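PDB 3MT1: putative carboxynorspermidine decarboxylase protein from Sinorhizobium meliloti, which probably catalyses the pyridoxal 5'-phosphate-dependent decarboxylation of carboxynorspermidine and carboxyspermidine to norspermidine and spermidine. Local coordinates for residues L118-Q123 with F159-N164; T241-V246 with G313-F318; S285-I290 with E303-E308. One frame throughout, in Å; residues are numbered along the deposited sequence.

Contact 1: residues L118-Q123 with F159-N164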
loop_
_atom_site.group_PDB
_atom_site.type_symbol
_atom_site.label_atom_id
_atom_site.label_comp_id
_atom_site.label_asym_id
_atom_site.label_seq_id
_atom_site.Cartn_x
_atom_site.Cartn_y
_atom_site.Cartn_z
ATOM N N LEU B 118 24.691 1.783 -17.830
ATOM C CA LEU B 118 24.903 2.639 -16.677
ATOM C C LEU B 118 23.849 3.721 -16.754
ATOM O O LEU B 118 23.583 4.239 -17.827
ATOM C CB LEU B 118 26.324 3.240 -16.722
ATOM C CG LEU B 118 26.765 4.147 -15.558
ATOM C CD1 LEU B 118 27.256 3.329 -14.358
ATOM C CD2 LEU B 118 27.834 5.152 -15.970
ATOM N N ARG B 119 23.231 4.056 -15.630
ATOM C CA ARG B 119 22.287 5.167 -15.627
ATOM C C ARG B 119 22.990 6.512 -15.570
ATOM O O ARG B 119 23.922 6.722 -14.787
ATOM C CB ARG B 119 21.328 5.074 -14.453
ATOM C CG ARG B 119 20.187 6.038 -14.583
ATOM C CD ARG B 119 19.274 5.988 -13.411
ATOM N NE ARG B 119 18.135 6.879 -13.613
ATOM C CZ ARG B 119 17.003 6.818 -12.922
ATOM N NH1 ARG B 119 16.845 5.889 -11.975
ATOM N NH2 ARG B 119 16.025 7.677 -13.189
ATOM N N LEU B 120 22.522 7.435 -16.393
ATOM C CA LEU B 120 23.074 8.767 -16.425
ATOM C C LEU B 120 22.021 9.736 -15.956
ATOM O O LEU B 120 20.852 9.617 -16.304
ATOM C CB LEU B 120 23.520 9.104 -17.841
ATOM C CG LEU B 120 24.976 8.983 -18.320
ATOM C CD1 LEU B 120 25.779 7.871 -17.682
ATOM C CD2 LEU B 120 24.954 8.840 -19.843
ATOM N N ASN B 121 22.446 10.683 -15.130
ATOM C CA ASN B 121 21.554 11.659 -14.525
ATOM C C ASN B 121 21.740 12.964 -15.268
ATOM O O ASN B 121 22.822 13.558 -15.205
ATOM C CB ASN B 121 21.904 11.824 -13.047
ATOM C CG ASN B 121 20.942 12.751 -12.293
ATOM O OD1 ASN B 121 20.081 13.417 -12.876
ATOM N ND2 ASN B 121 21.112 12.804 -10.973
ATOM N N PRO B 122 20.710 13.403 -16.014
ATOM C CA PRO B 122 20.861 14.701 -16.662
ATOM C C PRO B 122 20.820 15.900 -15.685
ATOM O O PRO B 122 21.565 16.873 -15.902
ATOM C CB PRO B 122 19.696 14.733 -17.656
ATOM C CG PRO B 122 19.355 13.299 -17.892
ATOM C CD PRO B 122 19.562 12.655 -16.558
ATOM N N GLN B 123 20.017 15.829 -14.617
ATOM C CA GLN B 123 19.839 16.971 -13.704
ATOM C C GLN B 123 21.141 17.695 -13.331
ATOM O O GLN B 123 21.712 17.482 -12.259
ATOM C CB GLN B 123 19.062 16.555 -12.451
ATOM N N PHE B 159 23.614 3.265 -22.130
ATOM C CA PHE B 159 23.201 4.167 -21.069
ATOM C C PHE B 159 21.709 4.112 -20.886
ATOM O O PHE B 159 20.954 3.842 -21.828
ATOM C CB PHE B 159 23.581 5.608 -21.378
ATOM C CG PHE B 159 25.053 5.850 -21.477
ATOM C CD1 PHE B 159 25.906 5.468 -20.450
ATOM C CD2 PHE B 159 25.578 6.489 -22.577
ATOM C CE1 PHE B 159 27.262 5.700 -20.536
ATOM C CE2 PHE B 159 26.945 6.737 -22.670
ATOM C CZ PHE B 159 27.789 6.341 -21.654
HETATM N N MSE B 160 21.296 4.364 -19.650
HETATM C CA MSE B 160 19.903 4.583 -19.337
HETATM C C MSE B 160 19.755 6.028 -18.883
HETATM O O MSE B 160 20.601 6.523 -18.147
HETATM C CB MSE B 160 19.433 3.623 -18.256
HETATM C CG MSE B 160 17.955 3.754 -17.990
HETATM SE SE MSE B 160 17.520 3.611 -16.103
HETATM C CE MSE B 160 17.126 1.725 -16.088
ATOM N N ILE B 161 18.698 6.692 -19.355
ATOM C CA ILE B 161 18.356 8.061 -18.952
ATOM C C ILE B 161 16.851 8.144 -18.826
ATOM O O ILE B 161 16.138 7.884 -19.781
ATOM C CB ILE B 161 18.809 9.120 -20.004
ATOM C CG1 ILE B 161 20.309 9.384 -19.922
ATOM C CG2 ILE B 161 18.081 10.432 -19.816
ATOM C CD1 ILE B 161 21.114 8.498 -20.857
ATOM N N HIS B 162 16.357 8.484 -17.651
ATOM C CA HIS B 162 14.924 8.538 -17.438
ATOM C C HIS B 162 14.633 9.818 -16.656
ATOM O O HIS B 162 14.705 9.866 -15.417
ATOM C CB HIS B 162 14.439 7.261 -16.733
ATOM C CG HIS B 162 12.989 7.280 -16.348
ATOM N ND1 HIS B 162 11.990 6.808 -17.170
ATOM C CD2 HIS B 162 12.372 7.692 -15.212
ATOM C CE1 HIS B 162 10.822 6.939 -16.566
ATOM N NE2 HIS B 162 11.025 7.473 -15.377
ATOM N N ASN B 163 14.362 10.879 -17.417
ATOM C CA ASN B 163 14.007 12.179 -16.856
ATOM C C ASN B 163 12.510 12.496 -16.918
ATOM O O ASN B 163 11.943 13.024 -15.948
ATOM C CB ASN B 163 14.813 13.296 -17.517
ATOM C CG ASN B 163 14.893 13.138 -19.012
ATOM O OD1 ASN B 163 14.730 12.035 -19.529
ATOM N ND2 ASN B 163 15.160 14.239 -19.725
ATOM N N ASN B 164 11.865 12.183 -18.038
ATOM C CA ASN B 164 10.464 12.567 -18.231
ATOM C C ASN B 164 9.531 11.961 -17.203
ATOM O O ASN B 164 9.834 10.920 -16.619
ATOM C CB ASN B 164 10.005 12.235 -19.643
ATOM C CG ASN B 164 10.918 12.818 -20.675
ATOM O OD1 ASN B 164 10.679 13.916 -21.180
ATOM N ND2 ASN B 164 12.007 12.116 -20.964
HETATM O O HOH W 1 18.389 8.769 -15.446
#

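Contact 2: residues T241-V246 with G313-F318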
loop_
_atom_site.group_PDB
_atom_site.type_symbol
_atom_site.label_atom_id
_atom_site.label_comp_id
_atom_site.label_asym_id
_atom_site.label_seq_id
_atom_site.Cartn_x
_atom_site.Cartn_y
_atom_site.Cartn_z
ATOM N N THR B 241 -10.781 0.195 -15.819
ATOM C CA THR B 241 -11.588 0.868 -14.797
ATOM C C THR B 241 -11.595 0.080 -13.482
ATOM O O THR B 241 -11.345 -1.137 -13.480
ATOM C CB THR B 241 -13.035 1.040 -15.265
ATOM O OG1 THR B 241 -13.535 -0.241 -15.697
ATOM C CG2 THR B 241 -13.128 2.064 -16.446
ATOM N N LEU B 242 -11.866 0.773 -12.369
ATOM C CA LEU B 242 -12.184 0.100 -11.113
ATOM C C LEU B 242 -13.706 0.201 -10.868
ATOM O O LEU B 242 -14.210 1.285 -10.588
ATOM C CB LEU B 242 -11.375 0.684 -9.919
ATOM C CG LEU B 242 -11.701 0.194 -8.489
ATOM C CD1 LEU B 242 -11.631 -1.343 -8.339
ATOM C CD2 LEU B 242 -10.897 0.924 -7.346
ATOM N N GLU B 243 -14.416 -0.924 -10.962
ATOM C CA GLU B 243 -15.858 -0.966 -10.769
ATOM C C GLU B 243 -16.298 -1.074 -9.300
ATOM O O GLU B 243 -15.892 -2.011 -8.607
ATOM C CB GLU B 243 -16.423 -2.132 -11.574
ATOM C CG GLU B 243 -16.051 -2.074 -13.065
ATOM C CD GLU B 243 -16.555 -0.811 -13.776
ATOM O OE1 GLU B 243 -17.721 -0.365 -13.543
ATOM O OE2 GLU B 243 -15.780 -0.260 -14.584
ATOM N N VAL B 244 -17.125 -0.142 -8.823
ATOM C CA VAL B 244 -17.595 -0.187 -7.420
ATOM C C VAL B 244 -19.124 0.057 -7.257
ATOM O O VAL B 244 -19.791 0.534 -8.179
ATOM C CB VAL B 244 -16.840 0.805 -6.476
ATOM C CG1 VAL B 244 -15.328 0.613 -6.544
ATOM C CG2 VAL B 244 -17.216 2.257 -6.795
ATOM N N THR B 245 -19.643 -0.262 -6.071
ATOM C CA THR B 245 -21.032 -0.120 -5.755
ATOM C C THR B 245 -21.130 0.853 -4.603
ATOM O O THR B 245 -20.239 0.904 -3.769
ATOM C CB THR B 245 -21.658 -1.489 -5.359
ATOM O OG1 THR B 245 -21.552 -2.390 -6.462
ATOM C CG2 THR B 245 -23.114 -1.357 -5.072
ATOM N N VAL B 246 -22.220 1.625 -4.557
ATOM C CA VAL B 246 -22.513 2.462 -3.389
ATOM C C VAL B 246 -23.166 1.583 -2.348
ATOM O O VAL B 246 -24.025 0.770 -2.675
ATOM C CB VAL B 246 -23.424 3.621 -3.748
ATOM C CG1 VAL B 246 -23.944 4.342 -2.501
ATOM C CG2 VAL B 246 -22.677 4.577 -4.678
ATOM N N GLY B 313 -26.591 0.593 -4.004
ATOM C CA GLY B 313 -26.693 -0.387 -5.085
ATOM C C GLY B 313 -26.165 0.141 -6.410
ATOM O O GLY B 313 -25.916 -0.619 -7.332
ATOM N N ASP B 314 -25.991 1.455 -6.505
ATOM C CA ASP B 314 -25.586 2.092 -7.757
ATOM C C ASP B 314 -24.127 1.851 -8.015
ATOM O O ASP B 314 -23.315 1.802 -7.084
ATOM C CB ASP B 314 -25.879 3.598 -7.744
ATOM C CG ASP B 314 -27.385 3.909 -7.846
ATOM O OD1 ASP B 314 -28.181 2.977 -8.135
ATOM O OD2 ASP B 314 -27.768 5.092 -7.647
ATOM N N ARG B 315 -23.810 1.715 -9.292
ATOM C CA ARG B 315 -22.527 1.282 -9.737
ATOM C C ARG B 315 -21.770 2.508 -10.194
ATOM O O ARG B 315 -22.319 3.326 -10.920
ATOM C CB ARG B 315 -22.710 0.314 -10.900
ATOM C CG ARG B 315 -21.475 0.195 -11.752
ATOM C CD ARG B 315 -20.357 -0.582 -10.986
ATOM N NE ARG B 315 -20.769 -1.974 -10.882
ATOM C CZ ARG B 315 -20.612 -2.829 -11.878
ATOM N NH1 ARG B 315 -20.027 -2.405 -12.987
ATOM N NH2 ARG B 315 -21.011 -4.092 -11.768
ATOM N N ILE B 316 -20.514 2.625 -9.753
ATOM C CA ILE B 316 -19.601 3.708 -10.137
ATOM C C ILE B 316 -18.288 3.132 -10.707
ATOM O O ILE B 316 -17.733 2.202 -10.131
ATOM C CB ILE B 316 -19.311 4.611 -8.899
ATOM C CG1 ILE B 316 -20.529 5.498 -8.576
ATOM C CG2 ILE B 316 -18.026 5.472 -9.085
ATOM C CD1 ILE B 316 -20.498 6.099 -7.181
ATOM N N SER B 317 -17.810 3.680 -11.822
ATOM C CA SER B 317 -16.573 3.226 -12.476
ATOM C C SER B 317 -15.426 4.250 -12.367
ATOM O O SER B 317 -15.446 5.276 -13.031
ATOM C CB SER B 317 -16.810 2.942 -13.978
ATOM O OG SER B 317 -18.060 2.329 -14.217
ATOM N N PHE B 318 -14.402 3.980 -11.570
ATOM C CA PHE B 318 -13.258 4.891 -11.602
ATOM C C PHE B 318 -12.448 4.650 -12.842
ATOM O O PHE B 318 -12.100 3.532 -13.167
ATOM C CB PHE B 318 -12.454 4.859 -10.301
ATOM C CG PHE B 318 -13.266 5.313 -9.133
ATOM C CD1 PHE B 318 -13.726 6.616 -9.069
ATOM C CD2 PHE B 318 -13.656 4.418 -8.135
ATOM C CE1 PHE B 318 -14.524 7.050 -8.008
ATOM C CE2 PHE B 318 -14.448 4.827 -7.059
ATOM C CZ PHE B 318 -14.892 6.156 -7.003
#

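Contact 3: residues S285-I290 with E303-E308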
loop_
_atom_site.group_PDB
_atom_site.type_symbol
_atom_site.label_atom_id
_atom_site.label_comp_id
_atom_site.label_asym_id
_atom_site.label_seq_id
_atom_site.Cartn_x
_atom_site.Cartn_y
_atom_site.Cartn_z
ATOM N N SER B 285 -25.998 18.002 -11.348
ATOM C CA SER B 285 -26.094 18.891 -10.201
ATOM C C SER B 285 -26.334 18.173 -8.877
ATOM O O SER B 285 -26.999 18.713 -7.993
ATOM C CB SER B 285 -27.175 19.953 -10.450
ATOM O OG SER B 285 -28.383 19.350 -10.875
ATOM N N HIS B 286 -25.805 16.958 -8.744
ATOM C CA HIS B 286 -25.688 16.308 -7.430
ATOM C C HIS B 286 -24.246 16.043 -7.117
ATOM O O HIS B 286 -23.670 15.086 -7.610
ATOM C CB HIS B 286 -26.505 15.023 -7.351
ATOM C CG HIS B 286 -27.968 15.275 -7.299
ATOM N ND1 HIS B 286 -28.739 15.408 -8.436
ATOM C CD2 HIS B 286 -28.792 15.496 -6.249
ATOM C CE1 HIS B 286 -29.987 15.664 -8.085
ATOM N NE2 HIS B 286 -30.045 15.731 -6.764
ATOM N N SER B 287 -23.667 16.903 -6.296
ATOM C CA SER B 287 -22.260 16.815 -5.972
ATOM C C SER B 287 -22.030 15.915 -4.762
ATOM O O SER B 287 -22.578 16.143 -3.670
ATOM C CB SER B 287 -21.645 18.211 -5.785
ATOM O OG SER B 287 -20.376 18.288 -6.431
ATOM N N TYR B 288 -21.226 14.878 -4.983
ATOM C CA TYR B 288 -20.959 13.843 -3.980
ATOM C C TYR B 288 -19.486 13.749 -3.651
ATOM O O TYR B 288 -18.628 13.740 -4.549
ATOM C CB TYR B 288 -21.437 12.466 -4.445
ATOM C CG TYR B 288 -22.909 12.197 -4.251
ATOM C CD1 TYR B 288 -23.361 11.434 -3.180
ATOM C CD2 TYR B 288 -23.853 12.693 -5.147
ATOM C CE1 TYR B 288 -24.719 11.173 -2.997
ATOM C CE2 TYR B 288 -25.206 12.441 -4.978
ATOM C CZ TYR B 288 -25.641 11.686 -3.906
ATOM O OH TYR B 288 -27.002 11.445 -3.742
HETATM N N MSE B 289 -19.194 13.683 -2.359
HETATM C CA MSE B 289 -17.916 13.143 -1.945
HETATM C C MSE B 289 -18.071 11.631 -1.850
HETATM O O MSE B 289 -18.957 11.139 -1.141
HETATM C CB MSE B 289 -17.451 13.727 -0.620
HETATM C CG MSE B 289 -15.954 13.584 -0.431
HETATM SE SE MSE B 289 -15.415 14.138 1.353
HETATM C CE MSE B 289 -13.691 15.002 0.932
ATOM N N ILE B 290 -17.246 10.906 -2.600
ATOM C CA ILE B 290 -17.270 9.453 -2.564
ATOM C C ILE B 290 -16.108 8.952 -1.753
ATOM O O ILE B 290 -14.968 9.276 -2.037
ATOM C CB ILE B 290 -17.210 8.804 -3.971
ATOM C CG1 ILE B 290 -18.271 9.402 -4.901
ATOM C CG2 ILE B 290 -17.379 7.281 -3.875
ATOM C CD1 ILE B 290 -17.694 10.431 -5.858
ATOM N N GLU B 303 -14.598 14.505 -5.064
ATOM C CA GLU B 303 -15.925 15.169 -5.096
ATOM C C GLU B 303 -16.365 15.129 -6.557
ATOM O O GLU B 303 -15.657 15.633 -7.434
ATOM C CB GLU B 303 -15.892 16.624 -4.576
ATOM C CG GLU B 303 -15.400 16.809 -3.128
ATOM C CD GLU B 303 -15.810 18.158 -2.462
ATOM O OE1 GLU B 303 -15.592 19.255 -3.054
ATOM O OE2 GLU B 303 -16.341 18.128 -1.320
ATOM N N PHE B 304 -17.493 14.494 -6.839
ATOM C CA PHE B 304 -17.929 14.437 -8.214
ATOM C C PHE B 304 -19.331 14.933 -8.427
ATOM O O PHE B 304 -20.124 15.045 -7.505
ATOM C CB PHE B 304 -17.774 13.033 -8.779
ATOM C CG PHE B 304 -16.373 12.538 -8.746
ATOM C CD1 PHE B 304 -15.443 13.017 -9.650
ATOM C CD2 PHE B 304 -15.969 11.621 -7.775
ATOM C CE1 PHE B 304 -14.144 12.583 -9.610
ATOM C CE2 PHE B 304 -14.660 11.183 -7.728
ATOM C CZ PHE B 304 -13.743 11.668 -8.652
ATOM N N ARG B 305 -19.599 15.274 -9.677
ATOM C CA ARG B 305 -20.938 15.552 -10.147
ATOM C C ARG B 305 -21.558 14.279 -10.753
ATOM O O ARG B 305 -20.880 13.450 -11.390
ATOM C CB ARG B 305 -20.919 16.719 -11.140
ATOM C CG ARG B 305 -20.846 18.069 -10.481
ATOM C CD ARG B 305 -20.276 19.127 -11.406
ATOM N NE ARG B 305 -20.700 20.462 -10.991
ATOM C CZ ARG B 305 -19.934 21.553 -11.049
ATOM N NH1 ARG B 305 -18.679 21.472 -11.493
ATOM N NH2 ARG B 305 -20.417 22.734 -10.651
ATOM N N PHE B 306 -22.850 14.140 -10.489
ATOM C CA PHE B 306 -23.694 13.097 -11.027
ATOM C C PHE B 306 -24.976 13.786 -11.453
ATOM O O PHE B 306 -25.271 14.900 -11.005
ATOM C CB PHE B 306 -23.971 12.054 -9.955
ATOM C CG PHE B 306 -22.726 11.376 -9.444
ATOM C CD1 PHE B 306 -22.204 10.271 -10.108
ATOM C CD2 PHE B 306 -22.065 11.867 -8.318
ATOM C CE1 PHE B 306 -21.045 9.650 -9.654
ATOM C CE2 PHE B 306 -20.912 11.257 -7.858
ATOM C CZ PHE B 306 -20.393 10.147 -8.521
ATOM N N ALA B 307 -25.724 13.139 -12.343
ATOM C CA ALA B 307 -26.947 13.726 -12.890
ATOM C C ALA B 307 -28.134 13.409 -11.971
ATOM O O ALA B 307 -29.033 14.241 -11.797
ATOM C CB ALA B 307 -27.179 13.207 -14.275
ATOM N N GLU B 308 -28.100 12.209 -11.370
ATOM C CA GLU B 308 -29.150 11.714 -10.455
ATOM C C GLU B 308 -28.593 11.362 -9.091
ATOM O O GLU B 308 -27.504 10.777 -8.968
ATOM C CB GLU B 308 -29.845 10.450 -10.989
ATOM C CG GLU B 308 -30.126 10.422 -12.485
ATOM C CD GLU B 308 -28.929 9.951 -13.283
ATOM O OE1 GLU B 308 -27.895 9.632 -12.651
ATOM O OE2 GLU B 308 -29.016 9.913 -14.533
#

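Contact 1: residues L118-Q123 with F159-N164
Leu118 and Arg119 pair with Phe159 and Met160 as neighbouring parallel strands of the eight-stranded alpha/beta barrel of fold-type III pyridoxal phosphate enzymes. Two straight backbone bonds hold them: Met160 N to Leu118 O at 2.9 Å, and Leu120 N to Met160 O at 2.8 Å. Beyond these bonds a water takes over, accepting from Arg119 NE and His162 N, donating to Leu120 O and so linking three polar groups.

The apolar contacts lie on the side turned to helix 170-190. Leu120 CD2 sits over one face of the Phe159 ring in a CH-pi contact, 3.5 Å from the centroid, while CD1 reaches the rim at Phe159 CD1. Farther along, Pro122 CG rests on Ile161 CG2 at 3.7 Å.

On the other side of the sheet, Arg119 has CG opposite the backbone N (chi1 -168°) and runs straight on to NE, so that its guanidinium passes with one face toward SE of Met160, a selenomethionine; Arg119 CG lies 3.9 Å from SE. Arg119 NH2 makes only a weak bond to His162 O, 3.4 Å long, whereas NH1 is bonded to the hydroxyl of Tyr77. His162 ND1 is held by Gly198 N, and a sulfate ion, probably from the crystallisation liquor, lies near its side chain. Apolar packing thus faces the helix, and polar groups gather at the strand ends, consistent with a site for an anion such as the cofactor phosphate.

Contact 2: residues T241-V246 with G313-F318
Val244 and Ile316 face each other in a hydrogen-bonded antiparallel pair, and their branches set the relief of one side of the sheet. Val244 keeps CG1 anti to the carbonyl carbon (chi1 -54°), which leaves CG2, the main bump, between that carbon and the backbone N, leaning across the strand gap. Val244 CG2 settles in the hollow between Ile316 CB, at 3.8 Å, and Phe318 CE2, also at 3.8 Å and approached obliquely. Ile316 CG2 lies above one face of the Phe318 ring, offset toward its rim, and the ring stacks with Phe301. At the far end the notch beside Ile316 is taken by Val246 CG2, which meets Ile316 CD1 at 3.7 Å, while Leu242 and Phe318 touch more loosely through their CB atoms.

These two strands belong to the mixed beta-sheet of the C-terminal domain, where strand 240-251 lies between strand 6-10 and strand 315-318. Paired backbone bonds join Leu242 to Phe318 and Val244 to Ile316; beyond them, Val246 N reaches Asp314 O and Gly313 N reaches Val246 O. Gly313 turns through backbone angles at which a CB would collide with the preceding carbonyl oxygen.

The other face is filled by charge. Glu243 bends at chi2 (-60°), folding its carboxylate toward the neighbouring strand, and Ser317 sits in front of its oxygens, Ser317 CB lying 3.4 Å from Glu243 OE2. Glu243 OE1 takes two donors, both somewhat out of the carboxylate plane: Ser317 OG at 2.8 Å on the syn side and Arg315 NH1 at 3.1 Å on the anti side, the latter a salt bridge. Arg315, kinked at chi2 and chi3, swings its guanidinium over Glu243 CB, its plane turned 63° from the carboxylate. Thr241 OG1 donates to the anti lone pair of Glu243 OE2.

Contact 3: residues S285-I290 with E303-E308
A beta hairpin of strands 286-291 and 300-306 sets Tyr288 opposite Phe304 at the edge of the C-terminal domain sheet. Their backbones form a hydrogen-bonded antiparallel pair, with Tyr288 N to Phe304 O at 2.8 Å and Phe304 N to Tyr288 O at 2.7 Å. Near the open end the pairing slackens into a classic beta bulge, where Ser285 and His286 both face Phe306. There Phe306 O accepts from His286 N at 3.1 Å, whereas Ser285 N is badly angled.

The Phe306 side chain, its CG anti to the carbonyl carbon (chi1 -61°), leans across to the other strand. Its CE2 meets Tyr288 CB at 3.7 Å, and the two rings lie obliquely, their planes 82° apart. Ile290 CD1, whose exact position is doubtful, lies near the edge of the same ring at CZ. An alanine here is likely to open a gap beside Tyr288 CB and Ile290, which would both lose this ring as a partner. The hydroxyl of Tyr288 is bonded to Leu310 N. On the opposite face of the hairpin Met289, a selenomethionine, lies beside Glu303, whose OE2 forms a salt bridge with Lys254. Ser287 OG makes just a weak bond, 3.4 Å long, to Phe304 O.

How the contacts relate
The three contacts sample the two halves of a fold-type III decarboxylase. Contact 1 lies in the parallel barrel, its centre about 40 Å from that of contact 2 and about 43 Å from that of contact 3, across the centre of the chain. Contacts 2 and 3 share the mixed sheet of the C-terminal domain, with centres about 13 Å apart. Contact 1 comes first along the chain; strand 240-251 then opens contact 2, the hairpin of contact 3 follows, and strand 315-318 returns to close contact 2. The later pair touch directly, Phe318 packing on Phe304 and Ile290, and Ile316 on Phe306, which gives the two strand pairings a common apolar core.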